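Side-chain contact in possible flavin reductase (Haemophilus somnus 129PT, PDB 2R0X), which probably binds FMN and may reduce flavins with NADPH, as a dimeric split-barrel member of the flavin reductase family: residues Leu148-Arg151 with Asn152-Tyr155. Numbering follows the deposited sequence.
Sequences LVYR and NRVY. With ACT (acetate ion), chain D.
Leu148 and Tyr155 meet on one face of the C-terminal β-hairpin, in which strand 148-151 turns back into strand 154-157 through a type I' turn from Arg151 to Val154. CD1 of Leu148 lies 3.7 Å from CD1 of the Tyr155 ring, obliquely to its plane, and CD2 reaches CE1 of the same ring. One residue on, the carbonyl O of Val149 receives a CA-H...O contact from Tyr155 CA. Tyr150 and Tyr155 form a non-hydrogen-bonded antiparallel pair with side chains on the same sheet face; their ring planes are inclined at 49°, neither stacked nor edge-to-face, with CD1 of Tyr150 3.8 Å from CE1 of Tyr155. The Tyr155 hydroxyl is hydrogen-bonded to Ser81 OG and Asn82 OD1 of helix 78-84. With CG anti to the backbone N (chi1 -173°), the Tyr150 ring slants along the turn, bringing Tyr150 CE1 to 3.5 Å from Arg153 C. Arg151 N donates to Val154 O at 3.0 Å, nearly straight, and Val154 N returns a bond to Arg151 O. The extended Arg151 side chain runs alongside Asn152, whose OD1 sits 3.1 Å above the centre of the guanidinium plane; NE is held by Gln14 O and NH2 by Lys145 O of the second subunit, so this side of the hairpin meets the dimer interface. Arg153, salt-bridged to Asp10, also donates from NH2 to an acetate ion, probably from the crystallisation liquor. A water in the plane of the Tyr150 ring ties side chain to turn, 2.7 Å from Tyr150 OH and donating to Arg153 O at 2.8 Å.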
loop_
_atom_site.group_PDB
_atom_site.type_symbol
_atom_site.label_atom_id
_atom_site.label_comp_id
_atom_site.label_asym_id
_atom_site.label_seq_id
_atom_site.Cartn_x
_atom_site.Cartn_y
_atom_site.Cartn_z
ATOM N N LEU A 148 -1.599 14.272 1.809
ATOM C CA LEU A 148 -2.087 14.202 0.438
ATOM C C LEU A 148 -2.581 12.781 0.159
ATOM O O LEU A 148 -1.872 11.809 0.354
ATOM C CB LEU A 148 -0.957 14.508 -0.541
ATOM C CG LEU A 148 -1.362 14.711 -1.981
ATOM C CD1 LEU A 148 -2.343 15.885 -2.171
ATOM C CD2 LEU A 148 -0.136 14.897 -2.868
ATOM N N VAL A 149 -3.769 12.700 -0.417
ATOM C CA VAL A 149 -4.380 11.432 -0.816
ATOM C C VAL A 149 -4.854 11.546 -2.245
ATOM O O VAL A 149 -5.387 12.593 -2.624
ATOM C CB VAL A 149 -5.482 10.989 0.174
ATOM C CG1 VAL A 149 -6.364 9.849 -0.362
ATOM C CG2 VAL A 149 -4.865 10.598 1.530
ATOM N N TYR A 150 -4.666 10.467 -3.000
ATOM C CA TYR A 150 -5.064 10.394 -4.418
ATOM C C TYR A 150 -6.224 9.373 -4.532
ATOM O O TYR A 150 -6.118 8.258 -4.028
ATOM C CB TYR A 150 -3.871 9.948 -5.238
ATOM C CG TYR A 150 -4.008 9.970 -6.735
ATOM C CD1 TYR A 150 -4.303 11.133 -7.414
ATOM C CD2 TYR A 150 -3.837 8.792 -7.472
ATOM C CE1 TYR A 150 -4.413 11.134 -8.806
ATOM C CE2 TYR A 150 -3.924 8.791 -8.840
ATOM C CZ TYR A 150 -4.198 9.946 -9.516
ATOM O OH TYR A 150 -4.276 9.884 -10.909
ATOM N N ARG A 151 -7.327 9.805 -5.121
ATOM C CA ARG A 151 -8.485 8.941 -5.314
ATOM C C ARG A 151 -9.329 9.556 -6.438
ATOM O O ARG A 151 -9.480 10.760 -6.535
ATOM C CB ARG A 151 -9.335 8.798 -4.039
ATOM C CG ARG A 151 -10.344 7.673 -4.198
ATOM C CD ARG A 151 -11.416 7.690 -3.176
ATOM N NE ARG A 151 -12.458 6.772 -3.634
ATOM C CZ ARG A 151 -13.766 7.001 -3.599
ATOM N NH1 ARG A 151 -14.241 8.080 -2.996
ATOM N NH2 ARG A 151 -14.598 6.123 -4.150
ATOM N N ASN A 152 -9.917 8.692 -7.251
ATOM C CA ASN A 152 -10.746 9.124 -8.384
ATOM C C ASN A 152 -9.994 10.076 -9.303
ATOM O O ASN A 152 -10.553 10.978 -9.902
ATOM C CB ASN A 152 -12.079 9.693 -7.918
ATOM C CG ASN A 152 -12.892 8.716 -7.122
ATOM O OD1 ASN A 152 -13.252 9.025 -6.011
ATOM N ND2 ASN A 152 -13.156 7.554 -7.661
ATOM N N ARG A 153 -8.683 9.853 -9.359
ATOM C CA ARG A 153 -7.774 10.568 -10.238
ATOM C C ARG A 153 -7.623 12.045 -9.891
ATOM O O ARG A 153 -7.136 12.823 -10.732
ATOM C CB ARG A 153 -8.092 10.322 -11.727
ATOM C CG ARG A 153 -8.012 8.866 -12.107
ATOM C CD ARG A 153 -8.273 8.691 -13.580
ATOM N NE ARG A 153 -8.059 7.313 -14.006
ATOM C CZ ARG A 153 -9.001 6.378 -14.123
ATOM N NH1 ARG A 153 -10.245 6.628 -13.800
ATOM N NH2 ARG A 153 -8.678 5.157 -14.543
ATOM N N VAL A 154 -7.980 12.425 -8.654
ATOM C CA VAL A 154 -7.794 13.792 -8.167
ATOM C C VAL A 154 -7.235 13.716 -6.733
ATOM O O VAL A 154 -7.172 12.640 -6.107
ATOM C CB VAL A 154 -9.077 14.648 -8.214
ATOM C CG1 VAL A 154 -9.644 14.743 -9.641
ATOM C CG2 VAL A 154 -10.084 14.093 -7.240
ATOM N N TYR A 155 -6.764 14.865 -6.247
ATOM C CA TYR A 155 -6.171 14.961 -4.939
ATOM C C TYR A 155 -7.149 15.381 -3.862
ATOM O O TYR A 155 -8.171 16.029 -4.121
ATOM C CB TYR A 155 -4.982 15.913 -5.018
ATOM C CG TYR A 155 -3.840 15.427 -5.845
ATOM C CD1 TYR A 155 -3.067 14.344 -5.444
ATOM C CD2 TYR A 155 -3.448 16.094 -6.981
ATOM C CE1 TYR A 155 -1.980 13.915 -6.180
ATOM C CE2 TYR A 155 -2.338 15.683 -7.698
ATOM C CZ TYR A 155 -1.603 14.606 -7.297
ATOM O OH TYR A 155 -0.499 14.209 -8.043
HETATM C C ACT D . -5.220 5.320 -15.643
HETATM O O ACT D . -5.451 5.127 -14.433
HETATM O OXT ACT D . -4.078 5.737 -15.909
HETATM C CH3 ACT D . -6.238 5.064 -16.714
HETATM O O HOH W 1 -4.985 12.061 -12.319
#